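Side-chain contacts in glutamine cyclotransferase (Tannerella forsythia, PDB 6QRO), which probably converts N-terminal glutaminyl residues of peptides into pyroglutamate, in a fold of the M28 peptidase family that holds a zinc ion: residues G69-V74 with F96-S101; N124-I129 with P171-E176; A165-T170 with Y286-N291. All coordinates share one frame; numbering follows the deposited sequence.

Followed from the N terminus, the chain first closes contact 1, where residues 69-74, entering the edge strand 71-80, meet residues 96-101 at the open end of the hairpin made with strand 86-96, away from its turn. Only after this loop is shut does contact 2 open, so the two stand in series, with centres about 38 Å apart. Contacts 2 and 3 instead cross: 165-170 runs straight into 171-176; contact 2 joins the latter back to 124-129, while contact 3 joins the former forward to 286-291, before helix 299-314. Their segments also touch, with a probable hydrogen bond from Gln-290 to Pro-128. Together they tie three loops around the zinc end of the fold.

Contact 1: residues G69-V74 with F96-S101; sequences GAKVYV and FQPEKS
Ala-70 sets its methyl group squarely on the ring of Phe-96. Ala-70 CB stands 3.6 Å from the centroid of the Phe-96 ring and only 13° off the ring normal, a CH-pi contact made over the centre of the face. The phenyl group reaches this place because CG is anti to the carbonyl carbon and beside the backbone N (chi1 -68°), which brings the ring face to the Ala-70 methyl. The approach is not confined to the methyl: Ala-70 N lies 3.7 Å from Phe-96 CE2, while Gly-69 C comes up obliquely to the same side chain.

The local architecture is a helix end feeding a hairpin. Helix 52-67 finishes in a Schellman motif with Gly-69, at positive phi, as its C-prime residue, and the chain then enters strand 71-80, an edge strand of the mixed sheet, which pairs antiparallel with 86-96. Phe-96 ends that partner strand, and its ring also packs against Ala-146 and Ile-149 of helix 132-151, so the methyl-on-ring contact faces the interior.

On the outer side, Lys-71 meets Pro-98 with aliphatic carbons alone. With CG anti to the backbone N (chi1 167°), the extended lysine chain carries CD alongside the Pro-98 ring, the two side chains running at a slant to each other; Lys-71 CD lies 3.7 Å from Pro-98 CG, and Lys-71 CB 4.1 Å from the same atom. Pro-98 is presented by a type I turn from Gln-97 to Lys-100, closed by Lys-100 N to Gln-97 O at 2.8 Å and held further by Arg-103, which donates to the carbonyls of Phe-96, Gln-97 and Lys-100.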
loop_
_atom_site.group_PDB
_atom_site.type_symbol
_atom_site.label_atom_id
_atom_site.label_comp_id
_atom_site.label_asym_id
_atom_site.label_seq_id
_atom_site.Cartn_x
_atom_site.Cartn_y
_atom_site.Cartn_z
ATOM N N GLY A 69 -10.350 5.931 15.823
ATOM C CA GLY A 69 -11.590 6.595 15.486
ATOM C C GLY A 69 -12.290 6.147 14.222
ATOM O O GLY A 69 -13.380 6.653 13.935
ATOM N N ALA A 70 -11.718 5.223 13.464
ATOM C CA ALA A 70 -12.367 4.766 12.249
ATOM C C ALA A 70 -13.541 3.849 12.582
ATOM O O ALA A 70 -13.566 3.168 13.611
ATOM C CB ALA A 70 -11.369 4.034 11.357
ATOM N N LYS A 71 -14.551 3.884 11.729
ATOM C CA LYS A 71 -15.541 2.817 11.653
ATOM C C LYS A 71 -14.975 1.748 10.721
ATOM O O LYS A 71 -14.698 2.037 9.554
ATOM C CB LYS A 71 -16.861 3.409 11.176
ATOM C CG LYS A 71 -17.958 2.501 10.722
ATOM C CD LYS A 71 -18.995 3.429 10.112
ATOM C CE LYS A 71 -20.376 2.905 10.219
ATOM N NZ LYS A 71 -21.347 3.900 9.688
ATOM N N VAL A 72 -14.739 0.541 11.246
ATOM C CA VAL A 72 -13.932 -0.471 10.560
ATOM C C VAL A 72 -14.835 -1.482 9.862
ATOM O O VAL A 72 -15.809 -1.976 10.448
ATOM C CB VAL A 72 -12.968 -1.173 11.534
ATOM C CG1 VAL A 72 -12.240 -2.325 10.830
ATOM C CG2 VAL A 72 -11.973 -0.174 12.102
ATOM N N TYR A 73 -14.519 -1.764 8.596
ATOM C CA TYR A 73 -15.170 -2.791 7.785
ATOM C C TYR A 73 -14.141 -3.839 7.414
ATOM O O TYR A 73 -13.032 -3.496 6.994
ATOM C CB TYR A 73 -15.754 -2.221 6.493
ATOM C CG TYR A 73 -16.686 -1.050 6.660
ATOM C CD1 TYR A 73 -16.190 0.222 6.918
ATOM C CD2 TYR A 73 -18.052 -1.201 6.493
ATOM C CE1 TYR A 73 -17.029 1.297 7.051
ATOM C CE2 TYR A 73 -18.911 -0.128 6.614
ATOM C CZ TYR A 73 -18.394 1.117 6.900
ATOM O OH TYR A 73 -19.229 2.199 7.013
ATOM N N VAL A 74 -14.485 -5.106 7.597
ATOM C CA VAL A 74 -13.624 -6.209 7.177
ATOM C C VAL A 74 -14.370 -7.036 6.127
ATOM O O VAL A 74 -15.342 -7.725 6.454
ATOM C CB VAL A 74 -13.187 -7.078 8.369
ATOM C CG1 VAL A 74 -12.180 -8.133 7.936
ATOM C CG2 VAL A 74 -12.593 -6.199 9.488
ATOM N N PHE A 96 -12.973 7.105 8.227
ATOM C CA PHE A 96 -12.843 8.156 9.222
ATOM C C PHE A 96 -13.863 9.242 8.929
ATOM O O PHE A 96 -14.045 9.634 7.772
ATOM C CB PHE A 96 -11.426 8.728 9.250
ATOM C CG PHE A 96 -10.385 7.763 9.771
ATOM C CD1 PHE A 96 -9.824 6.797 8.952
ATOM C CD2 PHE A 96 -9.966 7.836 11.095
ATOM C CE1 PHE A 96 -8.865 5.939 9.443
ATOM C CE2 PHE A 96 -9.016 6.979 11.587
ATOM C CZ PHE A 96 -8.466 6.023 10.756
ATOM N N GLN A 97 -14.544 9.688 9.981
ATOM C CA GLN A 97 -15.696 10.574 9.882
ATOM C C GLN A 97 -16.625 10.056 8.784
ATOM O O GLN A 97 -16.874 10.760 7.795
ATOM C CB GLN A 97 -15.292 12.017 9.621
ATOM C CG GLN A 97 -14.209 12.547 10.550
ATOM C CD GLN A 97 -13.752 13.931 10.151
ATOM O OE1 GLN A 97 -14.183 14.939 10.729
ATOM N NE2 GLN A 97 -12.925 13.998 9.109
ATOM N N PRO A 98 -17.164 8.843 8.938
ATOM C CA PRO A 98 -17.921 8.218 7.842
ATOM C C PRO A 98 -19.175 8.982 7.423
ATOM O O PRO A 98 -19.782 8.615 6.403
ATOM C CB PRO A 98 -18.275 6.840 8.410
ATOM C CG PRO A 98 -18.327 7.055 9.872
ATOM C CD PRO A 98 -17.281 8.079 10.194
ATOM N N GLU A 99 -19.617 9.987 8.188
ATOM C CA GLU A 99 -20.741 10.792 7.728
ATOM C C GLU A 99 -20.316 11.837 6.701
ATOM O O GLU A 99 -21.165 12.309 5.937
ATOM C CB GLU A 99 -21.465 11.456 8.910
ATOM C CG GLU A 99 -20.730 12.630 9.551
ATOM C CD GLU A 99 -19.646 12.197 10.512
ATOM O OE1 GLU A 99 -19.463 10.966 10.674
ATOM O OE2 GLU A 99 -18.991 13.091 11.109
ATOM N N LYS A 100 -19.027 12.181 6.628
ATOM C CA LYS A 100 -18.571 13.157 5.637
ATOM C C LYS A 100 -18.702 12.553 4.242
ATOM O O LYS A 100 -18.181 11.466 3.978
ATOM C CB LYS A 100 -17.108 13.539 5.864
ATOM C CG LYS A 100 -16.686 14.115 7.212
ATOM C CD LYS A 100 -16.752 15.632 7.258
ATOM C CE LYS A 100 -16.131 16.157 8.550
ATOM N NZ LYS A 100 -15.735 17.597 8.479
ATOM N N SER A 101 -19.378 13.260 3.338
ATOM C CA SER A 101 -19.565 12.735 1.989
ATOM C C SER A 101 -18.386 13.022 1.055
ATOM O O SER A 101 -18.225 12.307 0.062
ATOM C CB SER A 101 -20.877 13.250 1.379
ATOM O OG SER A 101 -21.047 14.644 1.529
#

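Contact 2: residues N124-I129 with P171-E176; sequences NHRKPI and PEFVDE
Phe-173 reaches across to His-125 and Arg-126 from one type I turn to another: Pro-171 to Val-174 faces Asn-124 to Lys-127, and each turn belongs to a loop that follows a strand of the central sheet, 157-163 and 103-109 respectively. In both, a backbone bond closes the turn, Val-174 N to Pro-171 O and Lys-127 N to Asn-124 O. The contact lies at the surface, on the zinc side of the fold.

The flat-on-flat interaction dominates. Arg-126 is extended from CG to NE and lays its guanidinium almost parallel to the phenyl ring, the planes 9° apart. Arg-126 NE sits 3.3 Å above the plane of the Phe-173 ring, displaced toward the rim, and Arg-126 NH2 continues along that margin to within 3.5 Å of Phe-173 CD1. The arginine's aliphatic part shares the same face: Arg-126 CG makes a CH-pi contact 4.0 Å from the centroid of the Phe-173 ring.

On the opposite face Pro-171 CB, from the same turn, stands 3.4 Å above the plane of the Phe-173 ring, offset toward the rim. The ring is thus clamped between proline and arginine. Its chi1 of 59° sets CG between the backbone N and the carbonyl carbon, which holds the ring back over its own turn. Tyr-115 adds an edge-to-face ring contact.

The backbone of His-125 makes the remaining contact. Its imidazole turns away, NE2 bonding to the carbonyl of Asp-119, while His-125 O comes within 3.0 Å of Phe-173 CE2, obliquely to the ring.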
loop_
_atom_site.group_PDB
_atom_site.type_symbol
_atom_site.label_atom_id
_atom_site.label_comp_id
_atom_site.label_asym_id
_atom_site.label_seq_id
_atom_site.Cartn_x
_atom_site.Cartn_y
_atom_site.Cartn_z
ATOM N N ASN A 124 15.262 -20.491 -1.645
ATOM C CA ASN A 124 14.245 -19.627 -1.051
ATOM C C ASN A 124 13.084 -19.323 -1.983
ATOM O O ASN A 124 12.177 -18.595 -1.577
ATOM C CB ASN A 124 14.858 -18.302 -0.576
ATOM C CG ASN A 124 15.858 -18.493 0.533
ATOM O OD1 ASN A 124 15.735 -19.421 1.335
ATOM N ND2 ASN A 124 16.848 -17.606 0.601
ATOM N N HIS A 125 13.113 -19.809 -3.230
ATOM C CA HIS A 125 12.152 -19.360 -4.233
ATOM C C HIS A 125 10.713 -19.724 -3.903
ATOM O O HIS A 125 9.802 -19.013 -4.334
ATOM C CB HIS A 125 12.521 -19.926 -5.604
ATOM C CG HIS A 125 13.676 -19.224 -6.244
ATOM N ND1 HIS A 125 14.097 -19.488 -7.526
ATOM C CD2 HIS A 125 14.484 -18.242 -5.781
ATOM C CE1 HIS A 125 15.129 -18.719 -7.820
ATOM N NE2 HIS A 125 15.382 -17.950 -6.780
ATOM N N ARG A 126 10.473 -20.769 -3.114
ATOM C CA ARG A 126 9.103 -21.113 -2.763
ATOM C C ARG A 126 8.788 -20.862 -1.295
ATOM O O ARG A 126 7.775 -21.364 -0.790
ATOM C CB ARG A 126 8.820 -22.573 -3.135
ATOM C CG ARG A 126 9.193 -22.800 -4.552
ATOM C CD ARG A 126 8.466 -23.921 -5.241
ATOM N NE ARG A 126 9.085 -24.046 -6.562
ATOM C CZ ARG A 126 8.739 -24.922 -7.494
ATOM N NH1 ARG A 126 7.734 -25.753 -7.271
ATOM N NH2 ARG A 126 9.385 -24.928 -8.653
ATOM N N LYS A 127 9.639 -20.086 -0.600
ATOM C CA LYS A 127 9.517 -19.674 0.784
ATOM C C LYS A 127 9.145 -18.196 0.903
ATOM O O LYS A 127 9.682 -17.359 0.169
ATOM C CB LYS A 127 10.834 -19.954 1.506
ATOM C CG LYS A 127 11.188 -21.433 1.417
ATOM C CD LYS A 127 12.416 -21.794 2.224
ATOM C CE LYS A 127 12.699 -23.292 2.079
ATOM N NZ LYS A 127 13.895 -23.750 2.820
ATOM N N PRO A 128 8.262 -17.850 1.839
ATOM C CA PRO A 128 7.750 -16.474 1.919
ATOM C C PRO A 128 8.800 -15.447 2.337
ATOM O O PRO A 128 9.850 -15.767 2.900
ATOM C CB PRO A 128 6.647 -16.572 2.979
ATOM C CG PRO A 128 6.327 -18.034 3.083
ATOM C CD PRO A 128 7.605 -18.745 2.808
ATOM N N ILE A 129 8.459 -14.180 2.076
ATOM C CA ILE A 129 9.259 -13.022 2.470
ATOM C C ILE A 129 8.561 -12.277 3.609
ATOM O O ILE A 129 7.333 -12.339 3.757
ATOM C CB ILE A 129 9.503 -12.095 1.263
ATOM C CG1 ILE A 129 8.178 -11.538 0.743
ATOM C CG2 ILE A 129 10.201 -12.848 0.164
ATOM C CD1 ILE A 129 8.326 -10.421 -0.262
ATOM N N PRO A 171 4.476 -16.786 -9.705
ATOM C CA PRO A 171 5.917 -16.630 -9.512
ATOM C C PRO A 171 6.726 -16.862 -10.780
ATOM O O PRO A 171 6.269 -17.471 -11.752
ATOM C CB PRO A 171 6.237 -17.683 -8.455
ATOM C CG PRO A 171 5.161 -18.660 -8.560
ATOM C CD PRO A 171 3.941 -17.931 -8.963
ATOM N N GLU A 172 7.971 -16.365 -10.728
ATOM C CA GLU A 172 8.913 -16.543 -11.828
ATOM C C GLU A 172 9.179 -18.013 -12.120
ATOM O O GLU A 172 9.476 -18.366 -13.266
ATOM C CB GLU A 172 10.222 -15.818 -11.523
ATOM C CG GLU A 172 10.164 -14.348 -11.809
ATOM C CD GLU A 172 10.077 -14.064 -13.290
ATOM O OE1 GLU A 172 9.684 -12.944 -13.667
ATOM O OE2 GLU A 172 10.393 -14.971 -14.084
ATOM N N PHE A 173 9.105 -18.882 -11.103
ATOM C CA PHE A 173 9.378 -20.300 -11.314
ATOM C C PHE A 173 8.165 -21.073 -11.855
ATOM O O PHE A 173 8.203 -22.311 -11.902
ATOM C CB PHE A 173 9.873 -20.956 -10.014
ATOM C CG PHE A 173 8.907 -20.866 -8.864
ATOM C CD1 PHE A 173 7.857 -21.753 -8.745
ATOM C CD2 PHE A 173 9.084 -19.918 -7.864
ATOM C CE1 PHE A 173 6.961 -21.666 -7.679
ATOM C CE2 PHE A 173 8.211 -19.842 -6.791
ATOM C CZ PHE A 173 7.148 -20.714 -6.703
ATOM N N VAL A 174 7.119 -20.378 -12.289
ATOM C CA VAL A 174 5.974 -20.972 -12.967
ATOM C C VAL A 174 5.964 -20.406 -14.379
ATOM O O VAL A 174 6.126 -19.195 -14.563
ATOM C CB VAL A 174 4.650 -20.677 -12.235
ATOM C CG1 VAL A 174 3.455 -20.934 -13.154
ATOM C CG2 VAL A 174 4.534 -21.504 -10.967
ATOM N N ASP A 175 5.840 -21.276 -15.377
ATOM C CA ASP A 175 5.978 -20.784 -16.747
ATOM C C ASP A 175 4.699 -20.175 -17.309
ATOM O O ASP A 175 4.776 -19.258 -18.136
ATOM C CB ASP A 175 6.467 -21.893 -17.670
ATOM C CG ASP A 175 7.957 -22.075 -17.595
ATOM O OD1 ASP A 175 8.649 -21.140 -17.154
ATOM O OD2 ASP A 175 8.442 -23.118 -18.054
ATOM N N GLU A 176 3.532 -20.676 -16.913
ATOM C CA GLU A 176 2.278 -20.253 -17.526
ATOM C C GLU A 176 1.850 -18.874 -17.038
ATOM O O GLU A 176 1.888 -18.587 -15.839
ATOM C CB GLU A 176 1.164 -21.255 -17.217
ATOM C CG GLU A 176 -0.175 -20.853 -17.831
ATOM C CD GLU A 176 -1.357 -21.619 -17.269
ATOM O OE1 GLU A 176 -1.154 -22.535 -16.450
ATOM O OE2 GLU A 176 -2.498 -21.302 -17.661
#

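Contact 3: residues A165-T170 with Y286-N291; sequences AEDYGT and YWHTQN. With ZN (zinc ion), chain E.
Asp-167 and His-288 run their side chains toward each other and meet at the zinc ion that both bind. From CB outward the aspartate is committed to the metal. Asp-167 CB, 4.0 Å from the zinc ion, only carries the carboxylate; a chi1 of -133°, far from a staggered value, turns that group toward the ion. Asp-167 CG is already 2.5 Å from the zinc ion, and beyond it the two oxygens share the work: OD2 of Asp-167 binds the zinc ion at 2.0 Å and OD1 of Asp-167 at 2.3 Å, a bidentate grip. Asp-167 OD1 also lies 3.3 Å from His-288 NE2, near the plane of the imidazole and at its edge, but they are fellow ligands rather than hydrogen-bond partners.

His-288 NE2 binds the zinc ion at 2.3 Å, with its ring plane 63° from that of the carboxylate. Trp-287 CE2 lies 3.3 Å above the centre of the His-288 imidazole. The type II turn from Tyr-286 to Thr-289, which carries both rings, is gripped twice, Tyr-286 O accepting from Thr-289 N and OG1; OG1 in turn accepts from Asn-291 N in an ST turn. Asp-111 takes the backbone N-H of Asp-167.

Asp-134 completes the protein ligands, and water 1 binds the zinc ion at 1.8 Å. A single zinc held by two carboxylate residues and a histidine in the M28 fold is consistent with the active site of mammalian-like type II glutaminyl cyclases.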
loop_
_atom_site.group_PDB
_atom_site.type_symbol
_atom_site.label_atom_id
_atom_site.label_comp_id
_atom_site.label_asym_id
_atom_site.label_seq_id
_atom_site.Cartn_x
_atom_site.Cartn_y
_atom_site.Cartn_z
ATOM N N ALA A 165 -3.968 -10.038 -0.315
ATOM C CA ALA A 165 -3.749 -10.959 -1.437
ATOM C C ALA A 165 -3.352 -10.212 -2.708
ATOM O O ALA A 165 -3.733 -10.597 -3.818
ATOM C CB ALA A 165 -4.981 -11.842 -1.676
ATOM N N GLU A 166 -2.597 -9.124 -2.537
ATOM C CA GLU A 166 -2.065 -8.363 -3.658
ATOM C C GLU A 166 -0.838 -9.019 -4.267
ATOM O O GLU A 166 -0.623 -8.899 -5.479
ATOM C CB GLU A 166 -1.701 -6.960 -3.182
ATOM C CG GLU A 166 -1.015 -6.031 -4.177
ATOM C CD GLU A 166 0.531 -6.087 -4.081
ATOM O OE1 GLU A 166 1.047 -6.904 -3.292
ATOM O OE2 GLU A 166 1.227 -5.300 -4.763
ATOM N N ASP A 167 -0.032 -9.703 -3.445
ATOM C CA ASP A 167 1.329 -10.098 -3.786
ATOM C C ASP A 167 1.480 -11.611 -3.929
ATOM O O ASP A 167 2.563 -12.155 -3.689
ATOM C CB ASP A 167 2.308 -9.580 -2.731
ATOM C CG ASP A 167 3.515 -8.923 -3.347
ATOM O OD1 ASP A 167 3.529 -8.750 -4.574
ATOM O OD2 ASP A 167 4.432 -8.547 -2.625
ATOM N N TYR A 168 0.411 -12.294 -4.347
ATOM C CA TYR A 168 0.369 -13.744 -4.514
ATOM C C TYR A 168 0.356 -14.112 -5.989
ATOM O O TYR A 168 -0.176 -15.146 -6.372
ATOM C CB TYR A 168 -0.875 -14.313 -3.829
ATOM C CG TYR A 168 -0.797 -15.690 -3.184
ATOM C CD1 TYR A 168 -0.725 -16.855 -3.970
ATOM C CD2 TYR A 168 -0.939 -15.843 -1.810
ATOM C CE1 TYR A 168 -0.706 -18.113 -3.390
ATOM C CE2 TYR A 168 -0.942 -17.105 -1.220
ATOM C CZ TYR A 168 -0.829 -18.241 -2.014
ATOM O OH TYR A 168 -0.825 -19.503 -1.431
ATOM N N GLY A 169 0.921 -13.261 -6.837
ATOM C CA GLY A 169 0.806 -13.495 -8.254
ATOM C C GLY A 169 1.717 -14.597 -8.709
ATOM O O GLY A 169 2.568 -15.080 -7.957
ATOM N N THR A 170 1.538 -14.974 -9.968
ATOM C CA THR A 170 2.285 -16.067 -10.565
ATOM C C THR A 170 3.780 -15.852 -10.339
ATOM O O THR A 170 4.317 -14.817 -10.747
ATOM C CB THR A 170 1.984 -16.158 -12.062
ATOM O OG1 THR A 170 0.579 -16.306 -12.259
ATOM C CG2 THR A 170 2.673 -17.363 -12.665
ATOM N N TYR A 286 16.109 -5.864 -3.180
ATOM C CA TYR A 286 15.523 -6.788 -2.213
ATOM C C TYR A 286 14.156 -7.307 -2.635
ATOM O O TYR A 286 13.626 -8.200 -1.963
ATOM C CB TYR A 286 15.398 -6.080 -0.850
ATOM C CG TYR A 286 14.544 -4.833 -0.982
ATOM C CD1 TYR A 286 13.160 -4.913 -1.154
ATOM C CD2 TYR A 286 15.133 -3.579 -1.015
ATOM C CE1 TYR A 286 12.394 -3.786 -1.328
ATOM C CE2 TYR A 286 14.371 -2.448 -1.178
ATOM C CZ TYR A 286 12.998 -2.560 -1.334
ATOM O OH TYR A 286 12.223 -1.426 -1.499
ATOM N N TRP A 287 13.558 -6.726 -3.680
ATOM C CA TRP A 287 12.181 -7.022 -4.058
ATOM C C TRP A 287 12.011 -8.507 -4.350
ATOM O O TRP A 287 12.743 -9.079 -5.170
ATOM C CB TRP A 287 11.784 -6.224 -5.293
ATOM C CG TRP A 287 10.343 -6.351 -5.707
ATOM C CD1 TRP A 287 9.251 -5.889 -5.036
ATOM C CD2 TRP A 287 9.837 -7.012 -6.883
ATOM N NE1 TRP A 287 8.100 -6.178 -5.737
ATOM C CE2 TRP A 287 8.432 -6.886 -6.862
ATOM C CE3 TRP A 287 10.438 -7.688 -7.952
ATOM C CZ2 TRP A 287 7.619 -7.404 -7.879
ATOM C CZ3 TRP A 287 9.621 -8.206 -8.956
ATOM C CH2 TRP A 287 8.232 -8.064 -8.904
ATOM N N HIS A 288 11.035 -9.116 -3.672
ATOM C CA HIS A 288 10.714 -10.539 -3.768
ATOM C C HIS A 288 11.937 -11.406 -3.490
ATOM O O HIS A 288 12.115 -12.482 -4.063
ATOM C CB HIS A 288 10.067 -10.850 -5.108
ATOM C CG HIS A 288 8.707 -10.259 -5.250
ATOM N ND1 HIS A 288 7.855 -10.574 -6.292
ATOM C CD2 HIS A 288 8.028 -9.398 -4.459
ATOM C CE1 HIS A 288 6.725 -9.907 -6.154
ATOM N NE2 HIS A 288 6.805 -9.184 -5.050
ATOM N N THR A 289 12.797 -10.923 -2.603
ATOM C CA THR A 289 13.869 -11.694 -2.005
ATOM C C THR A 289 13.640 -11.755 -0.504
ATOM O O THR A 289 12.747 -11.098 0.046
ATOM C CB THR A 289 15.248 -11.076 -2.283
ATOM O OG1 THR A 289 15.409 -9.916 -1.464
ATOM C CG2 THR A 289 15.406 -10.703 -3.748
ATOM N N GLN A 290 14.441 -12.572 0.162
ATOM C CA GLN A 290 14.418 -12.587 1.615
ATOM C C GLN A 290 15.287 -11.484 2.226
ATOM O O GLN A 290 15.513 -11.478 3.440
ATOM C CB GLN A 290 14.742 -13.994 2.110
ATOM C CG GLN A 290 13.532 -14.867 1.781
ATOM C CD GLN A 290 13.462 -16.162 2.539
ATOM O OE1 GLN A 290 14.473 -16.695 2.979
ATOM N NE2 GLN A 290 12.248 -16.691 2.689
ATOM N N ASN A 291 15.808 -10.589 1.381
ATOM C CA ASN A 291 16.474 -9.359 1.772
ATOM C C ASN A 291 15.500 -8.215 2.044
ATOM O O ASN A 291 15.931 -7.118 2.409
ATOM C CB ASN A 291 17.448 -8.946 0.664
ATOM C CG ASN A 291 18.563 -9.945 0.474
ATOM O OD1 ASN A 291 18.894 -10.691 1.387
ATOM N ND2 ASN A 291 19.113 -9.999 -0.723
HETATM ZN ZN ZN E . 5.452 -7.558 -4.065
HETATM O O HOH W 1 5.794 -6.455 -5.390
#